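Local coordinates for protein eukaryotic initiation factor 4F subunit P150 (Saccharomyces cerevisiae, PDB 2VSO) that scaffolds the cap-binding eIF4F complex in translation initiation, and in this construct supplies the helical middle domain that binds eIF4A, at residues F195-T206 and L245-I256. Residues are numbered along the deposited sequence; the frame is centred on the assembly and turned at random.
Sequences FECFRRLMKDLT and LLDSLFGILDNI
The side chain of L205 sits as a knob in a hole formed by L249, I252, L253 and I256. Its CD2 meets L249 CD1 at 3.5 Å and its CB lies against I252 CG2, while the branch point CG rests near the methyl ends of L253 and I256. One turn earlier, M202 bends at chi3 (-65°), which carries its methyl across to L245: CE lies 3.3 Å from L245 CD1. On the way its CG passes L249 CD1 at 3.7 Å, and SD lies near both leucines. Cutting M202 back to an alanine here removes CG, SD and CE, which would probably leave a gap beside L245 and L249 and deprive the L245 CD1 methyl of its thioether partner. Leucine methyls against the two phenylalanines continue this apolar seam. With CG anti to the backbone N (chi1 -179°), L245 reaches F198, its CD2 3.6 Å from F198 CB. The same L245 CD2 lies 4.0 Å from F195 CD2. L249 turns its two methyls to different partners, CD1 to M202 and L205, CD2 to the F198 ring; L249 CD2 lies 3.5 Å from F198 CD2. F228 of helix 211-228 also packs on both phenylalanines and on L245. At the other end T206 CG2 touches I252 CD1 at 3.6 Å.

The axes of segments 195-206 and 245-256 run in roughly the same direction, 24° apart and 10.1 Å from each other at closest approach; they belong to helices 191-206 and 242-257 of the all-helical MIF4G domain. With no hydrogen bond or salt bridge across the pair, the contact depends on shape fit and burial of aliphatic, thioether and aromatic groups.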
loop_
_atom_site.group_PDB
_atom_site.type_symbol
_atom_site.label_atom_id
_atom_site.label_comp_id
_atom_site.label_asym_id
_atom_site.label_seq_id
_atom_site.Cartn_x
_atom_site.Cartn_y
_atom_site.Cartn_z
ATOM N N PHE C 195 -24.074 -14.331 11.301
ATOM C CA PHE C 195 -24.025 -15.784 11.427
ATOM C C PHE C 195 -23.878 -16.383 10.049
ATOM O O PHE C 195 -23.169 -17.367 9.854
ATOM C CB PHE C 195 -25.296 -16.343 12.086
ATOM C CG PHE C 195 -25.276 -16.318 13.588
ATOM C CD1 PHE C 195 -25.576 -15.158 14.282
ATOM C CD2 PHE C 195 -24.967 -17.459 14.311
ATOM C CE1 PHE C 195 -25.556 -15.134 15.668
ATOM C CE2 PHE C 195 -24.944 -17.441 15.702
ATOM C CZ PHE C 195 -25.241 -16.279 16.378
ATOM N N GLU C 196 -24.559 -15.779 9.086
ATOM C CA GLU C 196 -24.610 -16.341 7.754
ATOM C C GLU C 196 -23.246 -16.133 7.154
ATOM O O GLU C 196 -22.767 -16.942 6.370
ATOM C CB GLU C 196 -25.700 -15.651 6.936
ATOM C CG GLU C 196 -26.306 -16.501 5.829
ATOM C CD GLU C 196 -27.381 -15.756 5.071
ATOM O OE1 GLU C 196 -27.289 -15.652 3.828
ATOM O OE2 GLU C 196 -28.308 -15.252 5.732
ATOM N N CYS C 197 -22.612 -15.047 7.570
ATOM C CA CYS C 197 -21.265 -14.694 7.125
ATOM C C CYS C 197 -20.197 -15.664 7.633
ATOM O O CYS C 197 -19.481 -16.279 6.837
ATOM C CB CYS C 197 -20.930 -13.288 7.579
ATOM S SG CYS C 197 -19.967 -12.408 6.411
ATOM N N PHE C 198 -20.100 -15.798 8.954
ATOM C CA PHE C 198 -19.216 -16.791 9.559
ATOM C C PHE C 198 -19.541 -18.192 9.060
ATOM O O PHE C 198 -18.655 -19.015 8.867
ATOM C CB PHE C 198 -19.306 -16.742 11.086
ATOM C CG PHE C 198 -18.525 -15.604 11.712
ATOM C CD1 PHE C 198 -19.168 -14.638 12.468
ATOM C CD2 PHE C 198 -17.147 -15.512 11.552
ATOM C CE1 PHE C 198 -18.458 -13.602 13.042
ATOM C CE2 PHE C 198 -16.424 -14.471 12.126
ATOM C CZ PHE C 198 -17.080 -13.520 12.876
ATOM N N ARG C 199 -20.825 -18.449 8.847
ATOM C CA ARG C 199 -21.303 -19.719 8.327
ATOM C C ARG C 199 -20.657 -20.028 6.976
ATOM O O ARG C 199 -20.238 -21.150 6.715
ATOM C CB ARG C 199 -22.818 -19.650 8.183
ATOM C CG ARG C 199 -23.560 -20.971 8.287
ATOM C CD ARG C 199 -25.070 -20.722 8.158
ATOM N NE ARG C 199 -25.847 -21.955 8.079
ATOM C CZ ARG C 199 -26.309 -22.612 9.137
ATOM N NH1 ARG C 199 -26.068 -22.157 10.359
ATOM N NH2 ARG C 199 -27.008 -23.727 8.973
ATOM N N ARG C 200 -20.573 -19.016 6.123
ATOM C CA ARG C 200 -19.997 -19.161 4.792
ATOM C C ARG C 200 -18.493 -19.348 4.843
ATOM O O ARG C 200 -17.942 -20.150 4.090
ATOM C CB ARG C 200 -20.340 -17.935 3.939
ATOM C CG ARG C 200 -19.604 -17.848 2.612
ATOM C CD ARG C 200 -20.016 -18.943 1.639
ATOM N NE ARG C 200 -19.080 -19.042 0.517
ATOM C CZ ARG C 200 -19.076 -20.030 -0.373
ATOM N NH1 ARG C 200 -19.959 -21.018 -0.283
ATOM N NH2 ARG C 200 -18.184 -20.033 -1.353
ATOM N N LEU C 201 -17.842 -18.593 5.732
ATOM C CA LEU C 201 -16.383 -18.628 5.902
ATOM C C LEU C 201 -15.919 -19.934 6.526
ATOM O O LEU C 201 -14.913 -20.496 6.114
ATOM C CB LEU C 201 -15.900 -17.446 6.744
ATOM C CG LEU C 201 -16.071 -16.062 6.124
ATOM C CD1 LEU C 201 -15.911 -15.007 7.179
ATOM C CD2 LEU C 201 -15.121 -15.832 4.952
ATOM N N MET C 202 -16.656 -20.412 7.524
ATOM C CA MET C 202 -16.356 -21.696 8.138
ATOM C C MET C 202 -16.423 -22.827 7.117
ATOM O O MET C 202 -15.688 -23.802 7.203
ATOM C CB MET C 202 -17.306 -21.980 9.295
ATOM C CG MET C 202 -17.182 -21.022 10.467
ATOM S SD MET C 202 -18.209 -21.523 11.861
ATOM C CE MET C 202 -19.832 -21.332 11.127
ATOM N N LYS C 203 -17.306 -22.687 6.143
ATOM C CA LYS C 203 -17.453 -23.696 5.107
ATOM C C LYS C 203 -16.153 -23.813 4.303
ATOM O O LYS C 203 -15.695 -24.910 4.016
ATOM C CB LYS C 203 -18.634 -23.338 4.197
ATOM C CG LYS C 203 -19.432 -24.530 3.665
ATOM C CD LYS C 203 -18.869 -25.065 2.355
ATOM C CE LYS C 203 -19.687 -26.241 1.845
ATOM N NZ LYS C 203 -18.998 -26.951 0.732
ATOM N N ASP C 204 -15.557 -22.674 3.960
ATOM C CA ASP C 204 -14.326 -22.653 3.180
ATOM C C ASP C 204 -13.105 -22.965 4.050
ATOM O O ASP C 204 -12.042 -23.346 3.550
ATOM C CB ASP C 204 -14.152 -21.300 2.480
ATOM C CG ASP C 204 -15.174 -21.073 1.373
ATOM O OD1 ASP C 204 -16.193 -21.794 1.345
ATOM O OD2 ASP C 204 -14.963 -20.173 0.533
ATOM N N LEU C 205 -13.269 -22.807 5.357
ATOM C CA LEU C 205 -12.202 -23.072 6.304
ATOM C C LEU C 205 -11.953 -24.567 6.502
ATOM O O LEU C 205 -10.862 -24.973 6.912
ATOM C CB LEU C 205 -12.516 -22.410 7.641
ATOM C CG LEU C 205 -11.734 -21.147 7.994
ATOM C CD1 LEU C 205 -11.222 -20.433 6.759
ATOM C CD2 LEU C 205 -12.608 -20.251 8.854
ATOM N N THR C 206 -12.956 -25.386 6.214
ATOM C CA THR C 206 -12.798 -26.828 6.364
ATOM C C THR C 206 -12.398 -27.529 5.064
ATOM O O THR C 206 -11.927 -28.661 5.100
ATOM C CB THR C 206 -14.042 -27.482 6.975
ATOM O OG1 THR C 206 -15.217 -26.938 6.364
ATOM C CG2 THR C 206 -14.098 -27.205 8.462
ATOM N N LEU C 245 -20.703 -20.273 18.332
ATOM C CA LEU C 245 -20.305 -20.330 16.932
ATOM C C LEU C 245 -18.810 -20.046 16.817
ATOM O O LEU C 245 -18.108 -20.653 16.008
ATOM C CB LEU C 245 -21.100 -19.328 16.097
ATOM C CG LEU C 245 -20.745 -19.352 14.609
ATOM C CD1 LEU C 245 -21.429 -20.515 13.914
ATOM C CD2 LEU C 245 -21.060 -18.028 13.919
ATOM N N LEU C 246 -18.331 -19.113 17.634
ATOM C CA LEU C 246 -16.906 -18.828 17.724
ATOM C C LEU C 246 -16.150 -20.046 18.250
ATOM O O LEU C 246 -15.046 -20.338 17.802
ATOM C CB LEU C 246 -16.654 -17.597 18.588
ATOM C CG LEU C 246 -17.084 -16.272 17.960
ATOM C CD1 LEU C 246 -16.646 -15.093 18.808
ATOM C CD2 LEU C 246 -16.562 -16.140 16.540
ATOM N N ASP C 247 -16.757 -20.766 19.183
ATOM C CA ASP C 247 -16.178 -22.014 19.666
ATOM C C ASP C 247 -15.853 -22.953 18.499
ATOM O O ASP C 247 -14.722 -23.394 18.354
ATOM C CB ASP C 247 -17.113 -22.689 20.669
ATOM C CG ASP C 247 -17.211 -21.927 21.987
ATOM O OD1 ASP C 247 -16.302 -21.116 22.275
ATOM O OD2 ASP C 247 -18.191 -22.148 22.741
ATOM N N SER C 248 -16.846 -23.239 17.663
ATOM C CA SER C 248 -16.666 -24.082 16.482
ATOM C C SER C 248 -15.593 -23.522 15.559
ATOM O O SER C 248 -14.725 -24.249 15.077
ATOM C CB SER C 248 -17.974 -24.198 15.687
ATOM O OG SER C 248 -19.062 -24.612 16.490
ATOM N N LEU C 249 -15.678 -22.222 15.306
ATOM C CA LEU C 249 -14.794 -21.549 14.365
ATOM C C LEU C 249 -13.317 -21.585 14.794
ATOM O O LEU C 249 -12.423 -21.819 13.979
ATOM C CB LEU C 249 -15.267 -20.107 14.176
ATOM C CG LEU C 249 -14.419 -19.137 13.360
ATOM C CD1 LEU C 249 -14.026 -19.735 12.020
ATOM C CD2 LEU C 249 -15.159 -17.831 13.183
ATOM N N PHE C 250 -13.070 -21.347 16.077
ATOM C CA PHE C 250 -11.723 -21.389 16.616
ATOM C C PHE C 250 -11.170 -22.815 16.666
ATOM O O PHE C 250 -9.961 -23.023 16.627
ATOM C CB PHE C 250 -11.669 -20.705 17.978
ATOM C CG PHE C 250 -11.542 -19.211 17.890
ATOM C CD1 PHE C 250 -12.661 -18.417 17.751
ATOM C CD2 PHE C 250 -10.298 -18.605 17.922
ATOM C CE1 PHE C 250 -12.542 -17.047 17.656
ATOM C CE2 PHE C 250 -10.174 -17.240 17.832
ATOM C CZ PHE C 250 -11.293 -16.458 17.700
ATOM N N GLY C 251 -12.056 -23.798 16.721
ATOM C CA GLY C 251 -11.638 -25.179 16.637
ATOM C C GLY C 251 -11.215 -25.577 15.234
ATOM O O GLY C 251 -10.469 -26.527 15.049
ATOM N N ILE C 252 -11.703 -24.853 14.239
ATOM C CA ILE C 252 -11.359 -25.123 12.851
ATOM C C ILE C 252 -10.020 -24.498 12.575
ATOM O O ILE C 252 -9.257 -24.980 11.740
ATOM C CB ILE C 252 -12.397 -24.518 11.876
ATOM C CG1 ILE C 252 -13.665 -25.371 11.842
ATOM C CG2 ILE C 252 -11.829 -24.402 10.479
ATOM C CD1 ILE C 252 -14.751 -24.754 11.023
ATOM N N LEU C 253 -9.750 -23.410 13.289
ATOM C CA LEU C 253 -8.519 -22.655 13.130
ATOM C C LEU C 253 -7.366 -23.310 13.884
ATOM O O LEU C 253 -6.240 -23.314 13.410
ATOM C CB LEU C 253 -8.712 -21.213 13.605
ATOM C CG LEU C 253 -9.758 -20.329 12.920
ATOM C CD1 LEU C 253 -9.548 -18.866 13.323
ATOM C CD2 LEU C 253 -9.742 -20.479 11.391
ATOM N N ASP C 254 -7.644 -23.855 15.063
ATOM C CA ASP C 254 -6.632 -24.609 15.790
ATOM C C ASP C 254 -6.181 -25.787 14.938
ATOM O O ASP C 254 -4.995 -26.094 14.860
ATOM C CB ASP C 254 -7.163 -25.100 17.135
ATOM C CG ASP C 254 -7.287 -23.987 18.156
ATOM O OD1 ASP C 254 -6.734 -22.890 17.918
ATOM O OD2 ASP C 254 -7.943 -24.210 19.197
ATOM N N ASN C 255 -7.142 -26.436 14.296
ATOM C CA ASN C 255 -6.860 -27.520 13.373
ATOM C C ASN C 255 -5.968 -27.022 12.257
ATOM O O ASN C 255 -4.904 -27.581 12.008
ATOM C CB ASN C 255 -8.161 -28.080 12.796
ATOM C CG ASN C 255 -7.931 -29.268 11.887
ATOM O OD1 ASN C 255 -6.813 -29.767 11.770
ATOM N ND2 ASN C 255 -8.992 -29.728 11.236
ATOM N N ILE C 256 -6.404 -25.955 11.595
ATOM C CA ILE C 256 -5.651 -25.384 10.485
ATOM C C ILE C 256 -4.211 -25.058 10.853
ATOM O O ILE C 256 -3.291 -25.312 10.079
ATOM C CB ILE C 256 -6.325 -24.128 9.940
ATOM C CG1 ILE C 256 -7.436 -24.522 8.961
ATOM C CG2 ILE C 256 -5.297 -23.235 9.262
ATOM C CD1 ILE C 256 -8.441 -23.429 8.697
#